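Local coordinates for putative molybdenum cofactor biosynthesis protein (Corynebacterium diphtheriae, PDB 2G2C), which probably binds molybdopterin and takes part in the biosynthesis of the molybdenum cofactor, although its exact role has not been established, at residues P28-L33 and D148-I153; V49-P52 and T57-E60; S93-R98 and A134-A139. One frame throughout, in Å; residues are numbered along the deposited sequence.

Contact 1: P28-L33 and D148-I153; sequences PLLQRL and DTWAVI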
loop_
_atom_site.group_PDB
_atom_site.type_symbol
_atom_site.label_atom_id
_atom_site.label_comp_id
_atom_site.label_asym_id
_atom_site.label_seq_id
_atom_site.Cartn_x
_atom_site.Cartn_y
_atom_site.Cartn_z
ATOM N N PRO A 28 -9.220 -9.459 -3.158
ATOM C CA PRO A 28 -9.511 -10.675 -2.367
ATOM C C PRO A 28 -8.270 -11.350 -1.808
ATOM O O PRO A 28 -8.326 -11.917 -0.706
ATOM C CB PRO A 28 -10.241 -11.603 -3.354
ATOM C CG PRO A 28 -9.863 -11.109 -4.706
ATOM C CD PRO A 28 -9.674 -9.587 -4.552
ATOM N N LEU A 29 -7.174 -11.270 -2.552
ATOM C CA LEU A 29 -5.907 -11.786 -2.036
ATOM C C LEU A 29 -5.482 -11.015 -0.764
ATOM O O LEU A 29 -5.209 -11.615 0.291
ATOM C CB LEU A 29 -4.795 -11.810 -3.095
ATOM C CG LEU A 29 -3.384 -12.111 -2.577
ATOM C CD1 LEU A 29 -3.307 -13.468 -1.869
ATOM C CD2 LEU A 29 -2.434 -12.039 -3.725
ATOM N N LEU A 30 -5.435 -9.686 -0.875
ATOM C CA LEU A 30 -5.109 -8.858 0.333
ATOM C C LEU A 30 -6.040 -9.118 1.517
ATOM O O LEU A 30 -5.575 -9.170 2.668
ATOM C CB LEU A 30 -5.089 -7.364 -0.005
ATOM C CG LEU A 30 -3.856 -6.995 -0.851
ATOM C CD1 LEU A 30 -4.091 -5.702 -1.636
ATOM C CD2 LEU A 30 -2.561 -6.919 0.024
ATOM N N GLN A 31 -7.347 -9.276 1.246
ATOM C CA GLN A 31 -8.286 -9.608 2.321
ATOM C C GLN A 31 -7.920 -10.939 2.993
ATOM O O GLN A 31 -8.010 -11.043 4.213
ATOM C CB GLN A 31 -9.713 -9.641 1.797
ATOM C CG GLN A 31 -10.232 -8.247 1.447
ATOM C CD GLN A 31 -11.586 -8.231 0.774
ATOM O OE1 GLN A 31 -12.503 -7.551 1.243
ATOM N NE2 GLN A 31 -11.729 -8.988 -0.320
ATOM N N ARG A 32 -7.492 -11.943 2.206
ATOM C CA ARG A 32 -7.052 -13.214 2.799
ATOM C C ARG A 32 -5.776 -13.059 3.646
ATOM O O ARG A 32 -5.644 -13.649 4.742
ATOM C CB ARG A 32 -6.840 -14.285 1.695
ATOM C CG ARG A 32 -8.120 -14.710 1.007
ATOM C CD ARG A 32 -7.909 -15.663 -0.152
ATOM N NE ARG A 32 -9.224 -16.213 -0.491
ATOM C CZ ARG A 32 -9.880 -16.037 -1.631
ATOM N NH1 ARG A 32 -9.311 -15.417 -2.666
ATOM N NH2 ARG A 32 -11.109 -16.561 -1.760
ATOM N N LEU A 33 -4.840 -12.268 3.130
ATOM C CA LEU A 33 -3.582 -12.050 3.842
ATOM C C LEU A 33 -3.817 -11.292 5.145
ATOM O O LEU A 33 -3.116 -11.532 6.150
ATOM C CB LEU A 33 -2.545 -11.337 2.953
ATOM C CG LEU A 33 -2.222 -12.115 1.674
ATOM C CD1 LEU A 33 -1.466 -11.259 0.691
ATOM C CD2 LEU A 33 -1.423 -13.406 1.983
ATOM N N ASP A 148 4.914 -11.536 -1.614
ATOM C CA ASP A 148 6.284 -11.245 -1.176
ATOM C C ASP A 148 6.343 -9.944 -0.350
ATOM O O ASP A 148 7.042 -9.866 0.678
ATOM C CB ASP A 148 7.232 -11.163 -2.363
ATOM C CG ASP A 148 7.605 -12.533 -2.916
ATOM O OD1 ASP A 148 7.458 -13.566 -2.216
ATOM O OD2 ASP A 148 8.036 -12.567 -4.087
ATOM N N THR A 149 5.597 -8.937 -0.787
ATOM C CA THR A 149 5.552 -7.694 -0.009
ATOM C C THR A 149 4.962 -7.978 1.362
ATOM O O THR A 149 5.502 -7.562 2.390
ATOM C CB THR A 149 4.712 -6.630 -0.756
ATOM O OG1 THR A 149 5.448 -6.240 -1.923
ATOM C CG2 THR A 149 4.417 -5.443 0.130
ATOM N N TRP A 150 3.844 -8.715 1.372
ATOM C CA TRP A 150 3.151 -9.028 2.607
ATOM C C TRP A 150 4.039 -9.827 3.564
ATOM O O TRP A 150 4.028 -9.607 4.777
ATOM C CB TRP A 150 1.859 -9.811 2.306
ATOM C CG TRP A 150 1.036 -9.869 3.506
ATOM C CD1 TRP A 150 0.928 -10.924 4.394
ATOM C CD2 TRP A 150 0.200 -8.826 4.014
ATOM N NE1 TRP A 150 0.057 -10.598 5.379
ATOM C CE2 TRP A 150 -0.402 -9.319 5.188
ATOM C CE3 TRP A 150 -0.098 -7.520 3.586
ATOM C CZ2 TRP A 150 -1.293 -8.553 5.958
ATOM C CZ3 TRP A 150 -1.004 -6.750 4.336
ATOM C CH2 TRP A 150 -1.581 -7.275 5.514
ATOM N N ALA A 151 4.811 -10.774 3.025
ATOM C CA ALA A 151 5.689 -11.590 3.868
ATOM C C ALA A 151 6.668 -10.768 4.663
ATOM O O ALA A 151 7.066 -11.148 5.768
ATOM C CB ALA A 151 6.448 -12.616 3.011
ATOM N N VAL A 152 7.104 -9.655 4.082
ATOM C CA VAL A 152 8.035 -8.775 4.802
ATOM C C VAL A 152 7.316 -7.812 5.745
ATOM O O VAL A 152 7.757 -7.571 6.883
ATOM C CB VAL A 152 8.919 -8.011 3.819
ATOM C CG1 VAL A 152 9.717 -6.891 4.552
ATOM C CG2 VAL A 152 9.851 -9.003 3.064
ATOM N N ILE A 153 6.222 -7.226 5.268
ATOM C CA ILE A 153 5.538 -6.200 6.077
ATOM C C ILE A 153 4.793 -6.791 7.251
ATOM O O ILE A 153 4.805 -6.243 8.351
ATOM C CB ILE A 153 4.525 -5.409 5.191
ATOM C CG1 ILE A 153 5.300 -4.682 4.087
ATOM C CG2 ILE A 153 3.605 -4.455 6.046
ATOM C CD1 ILE A 153 6.235 -3.613 4.563
#
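L33 and W150 lie one over the other: the leucine CB sits above the five-membered ring of the indole, with L33 CB 3.6 Å from the centroid of that W150 ring and only 7° off its normal, a CH-pi contact over the face. With CG turned away from the backbone N (chi1 -168°), the indole of W150 reaches out from its own helix toward 28-33. The two side chains run past each other in opposite senses, so the branch of L33 comes back along the tryptophan stem, and L33 CD1 rests 4.0 Å from W150 CB. Farther out on the indole the backbone takes over: L33 O stands 3.5 Å from W150 CZ2 and 3.4 Å from W150 NE1. Helices 26-34 and 143-153 lie on the same side of the central sheet of this alpha/beta fold, consistent with a molybdopterin-binding domain, and the indole lies between them, against L33 and L30. L30 adds a lighter touch at the six-membered ring, where L30 CD2 approaches W150 CE3 obliquely at 4.4 Å. On the sheet side, L30 touches I74 and W150 touches F72, both of strand 72-76, while the ring of Y43 meets the indole with the planes at about 55°. L30 and L33 also touch I146, one turn before W150 on its helix.

Contact 2: V49-P52 and T57-E60; sequences VVVP and TVVE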
loop_
_atom_site.group_PDB
_atom_site.type_symbol
_atom_site.label_atom_id
_atom_site.label_comp_id
_atom_site.label_asym_id
_atom_site.label_seq_id
_atom_site.Cartn_x
_atom_site.Cartn_y
_atom_site.Cartn_z
ATOM N N VAL A 49 -10.722 0.571 -3.258
ATOM C CA VAL A 49 -11.032 1.193 -4.537
ATOM C C VAL A 49 -10.107 0.659 -5.622
ATOM O O VAL A 49 -9.056 0.064 -5.326
ATOM C CB VAL A 49 -10.928 2.761 -4.471
ATOM C CG1 VAL A 49 -11.785 3.313 -3.329
ATOM C CG2 VAL A 49 -9.478 3.177 -4.243
ATOM N N VAL A 50 -10.533 0.845 -6.874
ATOM C CA VAL A 50 -9.693 0.643 -8.034
ATOM C C VAL A 50 -9.618 2.009 -8.712
ATOM O O VAL A 50 -10.662 2.683 -8.911
ATOM C CB VAL A 50 -10.309 -0.376 -9.024
ATOM C CG1 VAL A 50 -9.419 -0.458 -10.282
ATOM C CG2 VAL A 50 -10.494 -1.721 -8.337
ATOM N N VAL A 51 -8.415 2.434 -9.068
ATOM C CA VAL A 51 -8.264 3.703 -9.799
ATOM C C VAL A 51 -7.435 3.444 -11.057
ATOM O O VAL A 51 -6.618 2.522 -11.089
ATOM C CB VAL A 51 -7.580 4.800 -8.874
ATOM C CG1 VAL A 51 -8.464 5.088 -7.664
ATOM C CG2 VAL A 51 -6.149 4.399 -8.461
ATOM N N PRO A 52 -7.635 4.274 -12.091
ATOM C CA PRO A 52 -6.750 4.225 -13.235
ATOM C C PRO A 52 -5.318 4.606 -12.807
ATOM O O PRO A 52 -5.102 5.244 -11.756
ATOM C CB PRO A 52 -7.281 5.333 -14.168
ATOM C CG PRO A 52 -8.653 5.631 -13.677
ATOM C CD PRO A 52 -8.688 5.299 -12.212
ATOM N N THR A 57 -4.667 10.387 -9.836
ATOM C CA THR A 57 -5.625 9.382 -9.359
ATOM C C THR A 57 -5.141 8.713 -8.066
ATOM O O THR A 57 -5.914 8.495 -7.115
ATOM C CB THR A 57 -5.872 8.320 -10.406
ATOM O OG1 THR A 57 -4.616 7.870 -10.926
ATOM C CG2 THR A 57 -6.738 8.954 -11.508
ATOM N N VAL A 58 -3.849 8.373 -8.021
ATOM C CA VAL A 58 -3.321 7.732 -6.799
ATOM C C VAL A 58 -3.266 8.723 -5.619
ATOM O O VAL A 58 -3.688 8.417 -4.499
ATOM C CB VAL A 58 -1.980 7.058 -7.087
ATOM C CG1 VAL A 58 -1.343 6.499 -5.817
ATOM C CG2 VAL A 58 -2.180 5.962 -8.132
ATOM N N VAL A 59 -2.792 9.949 -5.888
ATOM C CA VAL A 59 -2.838 10.985 -4.846
ATOM C C VAL A 59 -4.231 11.164 -4.264
ATOM O O VAL A 59 -4.382 11.236 -3.043
ATOM C CB VAL A 59 -2.313 12.378 -5.345
ATOM C CG1 VAL A 59 -2.647 13.498 -4.302
ATOM C CG2 VAL A 59 -0.832 12.296 -5.606
ATOM N N GLU A 60 -5.242 11.249 -5.136
ATOM C CA GLU A 60 -6.612 11.463 -4.641
ATOM C C GLU A 60 -7.044 10.285 -3.775
ATOM O O GLU A 60 -7.636 10.465 -2.722
ATOM C CB GLU A 60 -7.569 11.630 -5.806
ATOM C CG GLU A 60 -8.985 11.797 -5.401
ATOM C CD GLU A 60 -9.902 11.940 -6.599
ATOM O OE1 GLU A 60 -9.742 11.189 -7.622
ATOM O OE2 GLU A 60 -10.788 12.818 -6.520
#
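T57 meets P52 through a side-chain to backbone hydrogen bond, T57 OG1 donating to P52 O at 2.8 Å. The donor stands above the carbonyl plane, 40° out of it, and the C=O...OG1 angle is 139°, so the hydroxyl comes down on the carbonyl oxygen from over one side. A chi1 of 47° sets OG1 between the backbone N and the carbonyl carbon of T57 and places the methyl beside the N, anti to the carbonyl carbon. From there T57 CG2 reaches the proline ring, 4.2 Å from P52 CD, so one branch of the threonine takes the polar end of P52 and the other its apolar ring. The root of the same side chain packs on the strand, with T57 CB 4.2 Å from V51 CB. A weak hydrogen bond from OG1 to G54 O ties the hydroxyl to the intervening turn as well. This is the joint between strand 42-51, an outermost strand of the sheet within the chain, and helix 55-67, at the start of the beta-alpha-beta crossover that leads on to strand 72-76. The strand is held to its neighbour by backbone bonds from V51 to V12 and S14. At the next position, V58 turns one methyl to the strand: V58 CG2 lies 4.3 Å from V51 CG2, a purely apolar touch. Of the four residues that touch here, V58 is the buried one. Both valines also pack on V13 of strand 5-13, and V58 carries on to T87 and A90 of helix 87-92.

Contact 3: S93-R98 and A134-A139; sequences SFIHTR and ALIVNA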
loop_
_atom_site.group_PDB
_atom_site.type_symbol
_atom_site.label_atom_id
_atom_site.label_comp_id
_atom_site.label_asym_id
_atom_site.label_seq_id
_atom_site.Cartn_x
_atom_site.Cartn_y
_atom_site.Cartn_z
ATOM N N SER A 93 4.751 11.757 -2.053
ATOM C CA SER A 93 4.264 13.120 -1.697
ATOM C C SER A 93 3.693 13.181 -0.283
ATOM O O SER A 93 3.576 14.306 0.273
ATOM C CB SER A 93 3.230 13.639 -2.707
ATOM O OG SER A 93 1.978 12.993 -2.575
ATOM N N PHE A 94 3.351 12.013 0.301
ATOM C CA PHE A 94 2.750 11.917 1.632
ATOM C C PHE A 94 3.753 11.488 2.698
ATOM O O PHE A 94 3.417 11.482 3.881
ATOM C CB PHE A 94 1.650 10.867 1.654
ATOM C CG PHE A 94 0.491 11.211 0.771
ATOM C CD1 PHE A 94 -0.556 12.009 1.262
ATOM C CD2 PHE A 94 0.461 10.797 -0.565
ATOM C CE1 PHE A 94 -1.647 12.334 0.447
ATOM C CE2 PHE A 94 -0.634 11.142 -1.403
ATOM C CZ PHE A 94 -1.683 11.898 -0.889
ATOM N N ILE A 95 4.935 11.024 2.281
ATOM C CA ILE A 95 5.801 10.326 3.242
ATOM C C ILE A 95 6.615 11.293 4.073
ATOM O O ILE A 95 7.272 12.220 3.544
ATOM C CB ILE A 95 6.719 9.316 2.492
ATOM C CG1 ILE A 95 5.854 8.220 1.823
ATOM C CG2 ILE A 95 7.818 8.787 3.404
ATOM C CD1 ILE A 95 4.882 7.535 2.797
ATOM N N HIS A 96 6.578 11.037 5.376
ATOM C CA HIS A 96 7.379 11.761 6.355
ATOM C C HIS A 96 8.724 11.054 6.525
ATOM O O HIS A 96 9.774 11.695 6.532
ATOM C CB HIS A 96 6.604 11.815 7.692
ATOM C CG HIS A 96 7.351 12.463 8.825
ATOM N ND1 HIS A 96 8.442 11.874 9.433
ATOM C CD2 HIS A 96 7.097 13.599 9.531
ATOM C CE1 HIS A 96 8.883 12.662 10.406
ATOM N NE2 HIS A 96 8.086 13.721 10.478
ATOM N N THR A 97 8.663 9.729 6.714
ATOM C CA THR A 97 9.860 8.915 6.913
ATOM C C THR A 97 9.718 7.638 6.109
ATOM O O THR A 97 8.712 6.923 6.234
ATOM C CB THR A 97 10.009 8.522 8.414
ATOM O OG1 THR A 97 10.127 9.705 9.230
ATOM C CG2 THR A 97 11.209 7.595 8.662
ATOM N N ARG A 98 10.709 7.386 5.269
ATOM C CA ARG A 98 10.734 6.169 4.467
ATOM C C ARG A 98 11.230 4.997 5.296
ATOM O O ARG A 98 11.971 5.179 6.296
ATOM C CB ARG A 98 11.678 6.367 3.282
ATOM C CG ARG A 98 11.101 7.218 2.217
ATOM C CD ARG A 98 10.259 6.379 1.232
ATOM N NE ARG A 98 11.094 5.440 0.484
ATOM C CZ ARG A 98 11.879 5.763 -0.543
ATOM N NH1 ARG A 98 11.973 7.033 -0.971
ATOM N NH2 ARG A 98 12.580 4.817 -1.159
ATOM N N ALA A 134 0.034 7.246 9.440
ATOM C CA ALA A 134 -0.314 6.050 8.692
ATOM C C ALA A 134 0.933 5.435 8.054
ATOM O O ALA A 134 1.905 6.142 7.763
ATOM C CB ALA A 134 -1.318 6.378 7.615
ATOM N N LEU A 135 0.888 4.124 7.861
ATOM C CA LEU A 135 1.892 3.391 7.097
ATOM C C LEU A 135 1.347 3.139 5.692
ATOM O O LEU A 135 0.223 2.655 5.564
ATOM C CB LEU A 135 2.114 2.044 7.759
ATOM C CG LEU A 135 3.009 1.049 7.024
ATOM C CD1 LEU A 135 4.485 1.541 6.963
ATOM C CD2 LEU A 135 2.904 -0.309 7.739
ATOM N N ILE A 136 2.096 3.493 4.651
ATOM C CA ILE A 136 1.675 3.268 3.278
ATOM C C ILE A 136 2.685 2.316 2.662
ATOM O O ILE A 136 3.917 2.504 2.838
ATOM C CB ILE A 136 1.623 4.590 2.487
ATOM C CG1 ILE A 136 0.748 5.620 3.211
ATOM C CG2 ILE A 136 1.093 4.348 1.056
ATOM C CD1 ILE A 136 0.665 6.921 2.494
ATOM N N VAL A 137 2.174 1.299 1.951
ATOM C CA VAL A 137 3.019 0.266 1.323
ATOM C C VAL A 137 2.574 0.139 -0.118
ATOM O O VAL A 137 1.380 -0.063 -0.383
ATOM C CB VAL A 137 2.796 -1.110 2.026
ATOM C CG1 VAL A 137 3.435 -2.271 1.243
ATOM C CG2 VAL A 137 3.321 -1.079 3.447
ATOM N N ASN A 138 3.532 0.268 -1.046
ATOM C CA ASN A 138 3.265 0.031 -2.482
ATOM C C ASN A 138 3.642 -1.396 -2.849
ATOM O O ASN A 138 4.832 -1.754 -2.785
ATOM C CB ASN A 138 4.151 0.920 -3.370
ATOM C CG ASN A 138 3.916 2.408 -3.200
ATOM O OD1 ASN A 138 4.827 3.168 -3.495
ATOM N ND2 ASN A 138 2.709 2.828 -2.813
ATOM N N ALA A 139 2.651 -2.212 -3.227
ATOM C CA ALA A 139 2.943 -3.541 -3.781
ATOM C C ALA A 139 2.836 -3.558 -5.301
ATOM O O ALA A 139 2.189 -2.707 -5.895
ATOM C CB ALA A 139 1.977 -4.573 -3.199
#
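I136 reaches from strand 135-139 toward F94 and I95, and its delta methyl makes the contact with both. Its CB points across to 93-98, and from there the chain divides. CG1 lies beside the backbone N and anti to the carbonyl carbon (chi1 -54°), whereas CG2 takes the place anti to the N. Neither gamma carbon comes as close to the opposite segment as the tip does. Beyond CG1 the chain is fully extended, chi2 180°, which carries CD1 to the far end of the side chain. There it is met by two carbons: I136 CD1 lies 4.2 Å from F94 CB and 4.3 Å from I95 CD1. F94 therefore offers the base of its side chain, and its ring leads off to I62 and L66 of helix 55-67. I95 offers the tip of its longer branch, and it packs on I123 as well.

The segment 93-98 leads from helix 87-92 into strand 97-98, the outermost strand on that side within the chain. No strand pairing joins it to 135-139: strand 124-126 stands between the two in the sheet order, and H96 and T97 both face V126 in a classic beta bulge. Beside the bulge, H96 ND1 and T97 OG1 share a hydrogen bond of 2.8 Å, and T97 OG1 is also bonded to R129. Across 93-98 and 134-139 the chemistry is apolar alone, with no hydrogen bond, so the contact probably depends on van der Waals contact and the burial of apolar surface, without directional bonds.

In the fold
Contacts 2 and 3 each include a strand of one mixed sheet, while contact 1 joins two helices packed against it. Contacts 1 and 3 have centres about 17 Å apart, yet they touch: T149 CG2 lies 3.5 Å from V137 CG1, where helix 143-153 packs on strand 135-139. Contacts 2 and 3 meet at helix 55-67, with V59 O 3.5 Å from F94 CZ. Contacts 1 and 2 do not touch, their nearest atoms being about 8 Å apart, though helix 26-34 and strand 42-51 follow each other in the chain. The bound sodium ion lies about 10 Å from the side chain of V58, 12 Å from L30 and 14 Å from I136.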